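Local coordinates for protein type III effector HopU1 (Pseudomonas syringae pv. tomato, PDB 3U0J) that is an ADP-ribosyltransferase effector that probably moves ADP-ribose from NAD+ onto arginine of target proteins, in connection with an RNA-binding target in plant immunity, at residues T114-Y117 with R118-N122; K149-S152 with S153-R157; A180-Y183 with H184-D187; Y192-P195 with A196-T200. One frame throughout, in Å; residues are numbered along the deposited sequence.

Contact 1: T114-Y117 with R118-N122; sequences TPLY and REVNN
Arg118 extends out from the first turn of its helix, between Thr114 and the ring of Tyr117. Its CB lies over one face of that ring, offset toward the rim, and is also 3.6 Å from Pro115 O; on another side it meets Thr114 CG2 at 4.0 Å. CG stands anti to the backbone N (chi1 -164°), which takes CD past the Thr114 methyl. A bend at chi3 then swings the guanidinium to the tyrosine. NE donates to a water that also bonds Tyr117 OH, and the distance from Arg118 NH2 to that hydroxyl is 3.0 Å. Tyr117 CE1 sits above the guanidinium face near its rim, but the planes are turned 62° apart, so the groups lie alongside each other without stacking. The phenol has a further, weak bond to Gln101. Glu119, extended beyond CG, reaches back toward Thr114: a second water donates hydrogen bonds to Glu119 OE1 and Thr114 O, while Ser105 is the partner of the carboxylate outside the turn. In the backbone, Glu119 N bonds Pro115 O at 3.1 Å and Arg118 N approaches the same oxygen in a weak bond. These bonds and contacts build the first turn of helix 116-126, with Pro115 at the N-cap.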
loop_
_atom_site.group_PDB
_atom_site.type_symbol
_atom_site.label_atom_id
_atom_site.label_comp_id
_atom_site.label_asym_id
_atom_site.label_seq_id
_atom_site.Cartn_x
_atom_site.Cartn_y
_atom_site.Cartn_z
ATOM N N THR A 114 -3.494 -5.071 16.069
ATOM C CA THR A 114 -2.982 -5.346 14.736
ATOM C C THR A 114 -2.866 -4.005 13.995
ATOM O O THR A 114 -3.791 -3.203 14.021
ATOM C CB THR A 114 -3.959 -6.280 13.980
ATOM O OG1 THR A 114 -4.155 -7.492 14.718
ATOM C CG2 THR A 114 -3.468 -6.596 12.563
ATOM N N PRO A 115 -1.727 -3.759 13.335
ATOM C CA PRO A 115 -1.484 -2.501 12.614
ATOM C C PRO A 115 -2.534 -2.207 11.549
ATOM O O PRO A 115 -3.022 -3.119 10.876
ATOM C CB PRO A 115 -0.130 -2.731 11.938
ATOM C CG PRO A 115 0.518 -3.780 12.740
ATOM C CD PRO A 115 -0.578 -4.671 13.264
ATOM N N LEU A 116 -2.857 -0.930 11.385
ATOM C CA LEU A 116 -3.889 -0.497 10.456
ATOM C C LEU A 116 -3.771 -1.103 9.038
ATOM O O LEU A 116 -4.755 -1.615 8.484
ATOM C CB LEU A 116 -3.915 1.033 10.392
ATOM C CG LEU A 116 -4.987 1.629 9.482
ATOM C CD1 LEU A 116 -6.334 1.502 10.087
ATOM C CD2 LEU A 116 -4.700 3.072 9.250
ATOM N N TYR A 117 -2.580 -1.054 8.451
ATOM C CA TYR A 117 -2.434 -1.478 7.069
ATOM C C TYR A 117 -2.777 -2.946 6.938
ATOM O O TYR A 117 -3.323 -3.386 5.918
ATOM C CB TYR A 117 -1.017 -1.224 6.538
ATOM C CG TYR A 117 0.042 -2.183 7.063
ATOM C CD1 TYR A 117 0.276 -3.399 6.444
ATOM C CD2 TYR A 117 0.815 -1.856 8.167
ATOM C CE1 TYR A 117 1.237 -4.264 6.911
ATOM C CE2 TYR A 117 1.774 -2.712 8.644
ATOM C CZ TYR A 117 1.980 -3.914 8.013
ATOM O OH TYR A 117 2.938 -4.767 8.497
ATOM N N ARG A 118 -2.459 -3.718 7.971
ATOM C CA ARG A 118 -2.763 -5.137 7.904
ATOM C C ARG A 118 -4.248 -5.434 8.048
ATOM O O ARG A 118 -4.778 -6.263 7.341
ATOM C CB ARG A 118 -1.976 -5.917 8.950
ATOM C CG ARG A 118 -1.954 -7.413 8.691
ATOM C CD ARG A 118 -1.026 -8.057 9.662
ATOM N NE ARG A 118 0.367 -7.673 9.450
ATOM C CZ ARG A 118 1.088 -8.073 8.406
ATOM N NH1 ARG A 118 0.523 -8.830 7.460
ATOM N NH2 ARG A 118 2.363 -7.707 8.297
ATOM N N GLU A 119 -4.919 -4.748 8.965
ATOM C CA GLU A 119 -6.346 -4.956 9.146
ATOM C C GLU A 119 -7.071 -4.584 7.865
ATOM O O GLU A 119 -7.981 -5.290 7.433
ATOM C CB GLU A 119 -6.868 -4.134 10.320
ATOM C CG GLU A 119 -8.360 -4.255 10.557
ATOM C CD GLU A 119 -8.828 -3.494 11.788
ATOM O OE1 GLU A 119 -7.995 -2.805 12.424
ATOM O OE2 GLU A 119 -10.038 -3.593 12.126
ATOM N N VAL A 120 -6.640 -3.484 7.243
ATOM C CA VAL A 120 -7.274 -2.983 6.024
ATOM C C VAL A 120 -7.007 -3.888 4.837
ATOM O O VAL A 120 -7.930 -4.312 4.156
ATOM C CB VAL A 120 -6.834 -1.536 5.708
ATOM C CG1 VAL A 120 -7.166 -1.174 4.263
ATOM C CG2 VAL A 120 -7.504 -0.576 6.667
ATOM N N ASN A 121 -5.736 -4.195 4.608
ATOM C CA ASN A 121 -5.346 -5.090 3.523
ATOM C C ASN A 121 -6.067 -6.414 3.652
ATOM O O ASN A 121 -6.681 -6.878 2.693
ATOM C CB ASN A 121 -3.836 -5.313 3.514
ATOM C CG ASN A 121 -3.077 -4.123 2.966
ATOM O OD1 ASN A 121 -3.671 -3.166 2.477
ATOM N ND2 ASN A 121 -1.762 -4.179 3.044
ATOM N N ASN A 122 -6.019 -7.005 4.846
ATOM C CA ASN A 122 -6.701 -8.263 5.082
ATOM C C ASN A 122 -8.200 -8.173 4.811
ATOM O O ASN A 122 -8.779 -9.066 4.178
ATOM C CB ASN A 122 -6.412 -8.790 6.486
ATOM C CG ASN A 122 -5.153 -9.631 6.529
ATOM O OD1 ASN A 122 -4.387 -9.642 5.574
ATOM N ND2 ASN A 122 -4.934 -10.337 7.626
HETATM O O HOH W 1 -5.785 -1.722 13.024
HETATM O O HOH W 2 2.381 -6.001 10.956
#

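Contact 2: K149-S152 with S153-R157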
loop_
_atom_site.group_PDB
_atom_site.type_symbol
_atom_site.label_atom_id
_atom_site.label_comp_id
_atom_site.label_asym_id
_atom_site.label_seq_id
_atom_site.Cartn_x
_atom_site.Cartn_y
_atom_site.Cartn_z
ATOM N N LYS A 149 -11.059 4.863 1.332
ATOM C CA LYS A 149 -11.406 5.866 0.348
ATOM C C LYS A 149 -10.332 6.932 0.318
ATOM O O LYS A 149 -9.905 7.345 -0.750
ATOM C CB LYS A 149 -12.798 6.465 0.605
ATOM C CG LYS A 149 -13.930 5.434 0.640
ATOM C CD LYS A 149 -15.299 6.075 0.425
ATOM C CE LYS A 149 -15.587 7.203 1.431
ATOM N NZ LYS A 149 -16.849 7.951 1.118
ATOM N N MET A 150 -9.871 7.364 1.485
ATOM C CA MET A 150 -8.887 8.430 1.518
ATOM C C MET A 150 -7.614 7.982 0.818
ATOM O O MET A 150 -7.054 8.737 0.021
ATOM C CB MET A 150 -8.611 8.910 2.943
ATOM C CG MET A 150 -8.204 10.397 3.032
ATOM S SD MET A 150 -9.205 11.587 2.093
ATOM C CE MET A 150 -7.983 12.823 1.985
ATOM N N LEU A 151 -7.172 6.750 1.082
ATOM C CA LEU A 151 -5.937 6.243 0.474
ATOM C C LEU A 151 -6.102 6.133 -1.040
ATOM O O LEU A 151 -5.216 6.532 -1.807
ATOM C CB LEU A 151 -5.554 4.883 1.045
ATOM C CG LEU A 151 -4.075 4.619 1.359
ATOM C CD1 LEU A 151 -3.723 3.169 1.128
ATOM C CD2 LEU A 151 -3.134 5.502 0.587
ATOM N N SER A 152 -7.239 5.599 -1.477
ATOM C CA SER A 152 -7.501 5.527 -2.901
ATOM C C SER A 152 -7.393 6.913 -3.531
ATOM O O SER A 152 -6.693 7.098 -4.515
ATOM C CB SER A 152 -8.872 4.926 -3.171
ATOM O OG SER A 152 -8.927 3.570 -2.778
ATOM N N SER A 153 -8.076 7.890 -2.951
ATOM C CA SER A 153 -8.017 9.249 -3.478
ATOM C C SER A 153 -6.578 9.742 -3.533
ATOM O O SER A 153 -6.162 10.328 -4.523
ATOM C CB SER A 153 -8.868 10.208 -2.642
ATOM O OG SER A 153 -8.829 11.526 -3.168
ATOM N N ALA A 154 -5.819 9.495 -2.470
ATOM C CA ALA A 154 -4.447 9.961 -2.423
ATOM C C ALA A 154 -3.689 9.442 -3.626
ATOM O O ALA A 154 -3.045 10.216 -4.350
ATOM C CB ALA A 154 -3.774 9.522 -1.157
ATOM N N LEU A 155 -3.757 8.132 -3.838
ATOM C CA LEU A 155 -3.012 7.543 -4.937
ATOM C C LEU A 155 -3.512 8.108 -6.262
ATOM O O LEU A 155 -2.732 8.316 -7.174
ATOM C CB LEU A 155 -3.114 6.025 -4.921
ATOM C CG LEU A 155 -2.856 5.312 -3.589
ATOM C CD1 LEU A 155 -2.882 3.801 -3.783
ATOM C CD2 LEU A 155 -1.550 5.737 -2.920
ATOM N N ASN A 156 -4.805 8.375 -6.370
ATOM C CA ASN A 156 -5.331 8.918 -7.614
ATOM C C ASN A 156 -4.787 10.328 -7.899
ATOM O O ASN A 156 -4.279 10.576 -9.000
ATOM C CB ASN A 156 -6.870 8.867 -7.664
ATOM C CG ASN A 156 -7.412 7.492 -8.095
ATOM O OD1 ASN A 156 -6.740 6.745 -8.786
ATOM N ND2 ASN A 156 -8.643 7.177 -7.697
ATOM N N ARG A 157 -4.893 11.233 -6.914
ATOM C CA ARG A 157 -4.318 12.577 -6.981
ATOM C C ARG A 157 -2.854 12.508 -7.425
ATOM O O ARG A 157 -2.423 13.267 -8.279
ATOM C CB ARG A 157 -4.337 13.233 -5.600
ATOM C CG ARG A 157 -5.359 14.334 -5.325
ATOM C CD ARG A 157 -6.705 13.765 -5.358
ATOM N NE ARG A 157 -7.690 14.283 -4.399
ATOM C CZ ARG A 157 -8.652 15.153 -4.711
ATOM N NH1 ARG A 157 -8.691 15.712 -5.913
ATOM N NH2 ARG A 157 -9.564 15.483 -3.814
#
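Leu151 and Leu155 meet one turn apart on the buried face of helix 145-162, an i to i+4 pair in regular alpha-helix. Their methyls touch, Leu151 CD2 lying 3.9 Å from Leu155 CD2, and the Ala154 methyl skirts the same Leu151 branch more loosely. Leu155 CG, set anti to its own carbonyl carbon (chi1 -48°), bends back over the preceding turn, which brings it close to Leu151 O as well. Beneath the side chains run four successive i to i+4 backbone bonds, among them Leu155 N to Leu151 O at 3.0 Å and Ser153 N to Lys149 O, nearly straight at 173°. Farther out, Ile95 of helix 89-99 lies against Leu151, and Met243 of strand 241-243 touches both leucines, so this ridge joins the helical part of the chain to a sheet. The polar side chains find partners beyond these leucines: Ser153 OG bonds Glu91 and the backbone of Ser39, Lys149 forms salt bridges with Asp43 and Asp138, and Asn156 ND2 reaches His37 O and Glu134. Ser152 OG stays within the helix, bonded to Ile148 O. Past it, the backbone continues unbroken, with Asn156 N donating to Ser152 O at 2.9 Å.

Contact 3: A180-Y183 with H184-D187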
loop_
_atom_site.group_PDB
_atom_site.type_symbol
_atom_site.label_atom_id
_atom_site.label_comp_id
_atom_site.label_asym_id
_atom_site.label_seq_id
_atom_site.Cartn_x
_atom_site.Cartn_y
_atom_site.Cartn_z
ATOM N N ALA A 180 4.118 -23.086 -5.192
ATOM C CA ALA A 180 3.396 -23.908 -6.155
ATOM C C ALA A 180 2.246 -23.149 -6.841
ATOM O O ALA A 180 2.019 -23.285 -8.063
ATOM C CB ALA A 180 2.877 -25.157 -5.471
ATOM N N ARG A 181 1.521 -22.346 -6.065
ATOM C CA ARG A 181 0.410 -21.609 -6.640
ATOM C C ARG A 181 0.897 -20.665 -7.725
ATOM O O ARG A 181 0.281 -20.558 -8.787
ATOM C CB ARG A 181 -0.350 -20.829 -5.577
ATOM C CG ARG A 181 -1.546 -20.088 -6.133
ATOM C CD ARG A 181 -2.123 -19.188 -5.078
ATOM N NE ARG A 181 -2.682 -19.979 -3.986
ATOM C CZ ARG A 181 -2.655 -19.609 -2.706
ATOM N NH1 ARG A 181 -2.069 -18.458 -2.355
ATOM N NH2 ARG A 181 -3.198 -20.398 -1.774
ATOM N N LEU A 182 1.999 -19.975 -7.458
ATOM C CA LEU A 182 2.490 -18.994 -8.409
ATOM C C LEU A 182 2.949 -19.675 -9.681
ATOM O O LEU A 182 2.606 -19.234 -10.783
ATOM C CB LEU A 182 3.610 -18.159 -7.804
ATOM C CG LEU A 182 3.065 -17.269 -6.696
ATOM C CD1 LEU A 182 4.153 -16.582 -5.909
ATOM C CD2 LEU A 182 2.120 -16.256 -7.309
ATOM N N TYR A 183 3.723 -20.751 -9.541
ATOM C CA TYR A 183 4.158 -21.486 -10.725
ATOM C C TYR A 183 2.920 -21.958 -11.457
ATOM O O TYR A 183 2.848 -21.883 -12.676
ATOM C CB TYR A 183 5.054 -22.659 -10.371
ATOM C CG TYR A 183 6.515 -22.301 -10.181
ATOM C CD1 TYR A 183 7.310 -21.934 -11.255
ATOM C CD2 TYR A 183 7.098 -22.353 -8.930
ATOM C CE1 TYR A 183 8.639 -21.617 -11.080
ATOM C CE2 TYR A 183 8.417 -22.042 -8.745
ATOM C CZ TYR A 183 9.182 -21.672 -9.817
ATOM O OH TYR A 183 10.505 -21.361 -9.616
ATOM N N HIS A 184 1.917 -22.396 -10.707
ATOM C CA HIS A 184 0.667 -22.786 -11.340
ATOM C C HIS A 184 -0.007 -21.657 -12.133
ATOM O O HIS A 184 -0.430 -21.850 -13.270
ATOM C CB HIS A 184 -0.301 -23.356 -10.314
ATOM C CG HIS A 184 -1.577 -23.840 -10.918
ATOM N ND1 HIS A 184 -1.631 -24.935 -11.755
ATOM C CD2 HIS A 184 -2.844 -23.370 -10.827
ATOM C CE1 HIS A 184 -2.880 -25.123 -12.145
ATOM N NE2 HIS A 184 -3.637 -24.190 -11.592
ATOM N N LEU A 185 -0.123 -20.487 -11.520
ATOM C CA LEU A 185 -0.727 -19.343 -12.183
ATOM C C LEU A 185 0.010 -19.073 -13.482
ATOM O O LEU A 185 -0.602 -18.878 -14.543
ATOM C CB LEU A 185 -0.661 -18.118 -11.275
ATOM C CG LEU A 185 -1.928 -17.622 -10.575
ATOM C CD1 LEU A 185 -2.983 -18.681 -10.541
ATOM C CD2 LEU A 185 -1.632 -17.123 -9.165
ATOM N N PHE A 186 1.338 -19.065 -13.375
ATOM C CA PHE A 186 2.225 -18.888 -14.515
ATOM C C PHE A 186 1.965 -19.912 -15.622
ATOM O O PHE A 186 1.735 -19.555 -16.788
ATOM C CB PHE A 186 3.673 -19.012 -14.061
ATOM C CG PHE A 186 4.653 -18.980 -15.184
ATOM C CD1 PHE A 186 5.492 -20.057 -15.424
ATOM C CD2 PHE A 186 4.729 -17.872 -16.024
ATOM C CE1 PHE A 186 6.411 -20.029 -16.474
ATOM C CE2 PHE A 186 5.656 -17.826 -17.088
ATOM C CZ PHE A 186 6.499 -18.906 -17.308
ATOM N N ASP A 187 2.008 -21.186 -15.240
ATOM C CA ASP A 187 1.849 -22.285 -16.175
ATOM C C ASP A 187 0.523 -22.245 -16.925
ATOM O O ASP A 187 0.434 -22.727 -18.052
ATOM C CB ASP A 187 2.003 -23.620 -15.449
ATOM C CG ASP A 187 3.450 -23.947 -15.145
ATOM O OD1 ASP A 187 4.334 -23.407 -15.853
ATOM O OD2 ASP A 187 3.706 -24.743 -14.207
#
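Helix 176-188 lies against the mixed sheet, and the turn where Arg181 and Leu182 meet Leu185 is regular alpha-helix near its C-terminal end. Leu185 reaches back between the two: Leu185 CD2 is 4.3 Å from Leu182 CD2 and 4.2 Å from Arg181 CG, so a single methyl lies loosely against both the leucine branch and the aliphatic stem of the arginine. Leu182 continues into the fold, onto Ile218 and Phe220, while Leu185 and Phe186 both rest on Ile252 of strand 248-257. The backbone holds these positions by i to i+4 bonds, such as Leu185 N to Arg181 O at 2.8 Å and Phe186 N to Leu182 O, the latter almost straight at 174°. His184 CB lies beside the carbonyl oxygens of Ala180 and Arg181, and the imidazole then leads away from the preceding turn, CG being anti to the backbone N (chi1 -177°). Tyr183 points elsewhere too; its hydroxyl bonds His263 ND1 and its ring meets Phe265 edge-to-face. Tyr183 O accepts from Asp187 N at 2.8 Å and also comes near the edge of the Phe186 ring. Asp187 OD2 is 3.4 Å from Tyr183 O, and as two acceptors they make no hydrogen bond if the carboxylate is ionised. Within the turn, cohesion therefore probably comes mainly from the backbone bonds, with loose aliphatic contact added.

Contact 4: Y192-P195 with A196-T200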
loop_
_atom_site.group_PDB
_atom_site.type_symbol
_atom_site.label_atom_id
_atom_site.label_comp_id
_atom_site.label_asym_id
_atom_site.label_seq_id
_atom_site.Cartn_x
_atom_site.Cartn_y
_atom_site.Cartn_z
ATOM N N TYR A 192 -2.137 -12.749 -11.741
ATOM C CA TYR A 192 -1.932 -12.478 -10.345
ATOM C C TYR A 192 -2.715 -11.222 -10.018
ATOM O O TYR A 192 -2.484 -10.160 -10.601
ATOM C CB TYR A 192 -0.454 -12.264 -10.058
ATOM C CG TYR A 192 -0.155 -12.037 -8.596
ATOM C CD1 TYR A 192 0.084 -10.758 -8.114
ATOM C CD2 TYR A 192 -0.114 -13.095 -7.699
ATOM C CE1 TYR A 192 0.368 -10.534 -6.781
ATOM C CE2 TYR A 192 0.175 -12.879 -6.357
ATOM C CZ TYR A 192 0.412 -11.591 -5.906
ATOM O OH TYR A 192 0.680 -11.343 -4.579
ATOM N N VAL A 193 -3.651 -11.349 -9.090
ATOM C CA VAL A 193 -4.515 -10.239 -8.712
ATOM C C VAL A 193 -4.412 -9.954 -7.221
ATOM O O VAL A 193 -4.589 -10.854 -6.385
ATOM C CB VAL A 193 -5.976 -10.546 -9.066
ATOM C CG1 VAL A 193 -6.895 -9.438 -8.558
ATOM C CG2 VAL A 193 -6.119 -10.731 -10.572
ATOM N N GLU A 194 -4.117 -8.700 -6.892
ATOM C CA GLU A 194 -4.021 -8.280 -5.491
ATOM C C GLU A 194 -5.159 -7.325 -5.088
ATOM O O GLU A 194 -5.190 -6.165 -5.513
ATOM C CB GLU A 194 -2.665 -7.637 -5.211
ATOM C CG GLU A 194 -2.613 -6.959 -3.855
ATOM C CD GLU A 194 -2.855 -7.933 -2.729
ATOM O OE1 GLU A 194 -3.950 -7.906 -2.129
ATOM O OE2 GLU A 194 -1.947 -8.745 -2.465
ATOM N N PRO A 195 -6.116 -7.816 -4.289
ATOM C CA PRO A 195 -7.276 -6.985 -3.922
ATOM C C PRO A 195 -6.896 -5.819 -3.027
ATOM O O PRO A 195 -7.585 -4.799 -3.024
ATOM C CB PRO A 195 -8.185 -7.949 -3.159
ATOM C CG PRO A 195 -7.773 -9.331 -3.673
ATOM C CD PRO A 195 -6.300 -9.235 -3.949
ATOM N N ALA A 196 -5.812 -5.952 -2.272
ATOM C CA ALA A 196 -5.412 -4.874 -1.375
ATOM C C ALA A 196 -4.482 -3.889 -2.084
ATOM O O ALA A 196 -4.275 -3.991 -3.285
ATOM C CB ALA A 196 -4.778 -5.434 -0.126
ATOM N N PHE A 197 -3.930 -2.939 -1.334
ATOM C CA PHE A 197 -3.004 -1.947 -1.873
ATOM C C PHE A 197 -1.612 -2.542 -1.957
ATOM O O PHE A 197 -0.959 -2.672 -0.927
ATOM C CB PHE A 197 -2.941 -0.745 -0.917
ATOM C CG PHE A 197 -4.226 0.002 -0.800
ATOM C CD1 PHE A 197 -4.560 0.973 -1.720
ATOM C CD2 PHE A 197 -5.109 -0.281 0.206
ATOM C CE1 PHE A 197 -5.760 1.649 -1.635
ATOM C CE2 PHE A 197 -6.311 0.381 0.296
ATOM C CZ PHE A 197 -6.634 1.356 -0.621
ATOM N N MET A 198 -1.135 -2.891 -3.149
ATOM C CA MET A 198 0.204 -3.470 -3.252
ATOM C C MET A 198 1.304 -2.461 -2.982
ATOM O O MET A 198 1.262 -1.305 -3.434
ATOM C CB MET A 198 0.462 -4.144 -4.589
ATOM C CG MET A 198 1.573 -5.191 -4.470
ATOM S SD MET A 198 2.127 -5.876 -6.027
ATOM C CE MET A 198 0.768 -6.945 -6.434
ATOM N N SER A 199 2.294 -2.905 -2.228
ATOM C CA SER A 199 3.391 -2.044 -1.840
ATOM C C SER A 199 4.648 -2.612 -2.439
ATOM O O SER A 199 4.906 -3.809 -2.338
ATOM C CB SER A 199 3.507 -2.003 -0.322
ATOM O OG SER A 199 4.669 -1.304 0.063
ATOM N N THR A 200 5.433 -1.763 -3.074
ATOM C CA THR A 200 6.593 -2.240 -3.811
ATOM C C THR A 200 7.746 -1.267 -3.613
ATOM O O THR A 200 7.540 -0.158 -3.119
ATOM C CB THR A 200 6.274 -2.358 -5.323
ATOM O OG1 THR A 200 6.179 -1.045 -5.907
ATOM C CG2 THR A 200 4.958 -3.126 -5.551
#
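Glu194 and Ala196 are joined by the one hydrogen bond of this contact: Ala196 N donates to Glu194 OE1 at 2.7 Å with an angle of 161°. The carboxylate uses the anti lone pair of OE1, the one away from its partner oxygen. With CG anti to the backbone N, a bend at chi2 (61°) folds the acid over the turn at Pro195, where Glu194 OE1 also passes 3.3 Å from Ala196 CB. The other oxygen, OE2, forms a salt bridge with Arg125 of helix 116-126, so both ends of the group are engaged and its rotation is probably fixed.

The apolar contact centres on the methyl of Met198. Met198 CE reaches the edge of the Tyr192 ring in plane, 3.6 Å from Tyr192 CE1, and touches Glu194 CB at 3.7 Å. The bend at chi3 turns this methyl back into the corner between strand and turn, where Phe250 also packs.

By backbone pairing, Tyr192 and Glu194 join strand 248-257, whereas Thr200 pairs with Ile242. The chain thus passes here from one sheet to the next, entering strand 199-201 with Ser199 and Thr200, which probably correspond to the start of the Ser-Thr-Ser motif of arginine-specific ADP-ribosyltransferases.

All four contacts are local and follow in series from the N terminus; none nests in or crosses another, and none encloses a loop. Contact 1 starts helix 116-126 and contact 2 lies within the next helix, 145-162; their nearest atoms are about 6 Å apart. Contact 3 belongs to helix 176-188, far off on the other side of the chain's centre from contact 2, with about 32 Å between centres. Contact 4 connects these regions: Phe197 packs on Leu151, Ser152 and Leu155 of contact 2, Asn121 of contact 1 touches Ala196, and Tyr192 meets Leu182 of contact 3. The 192-200 segment therefore links all three helices and passes from one sheet to the next.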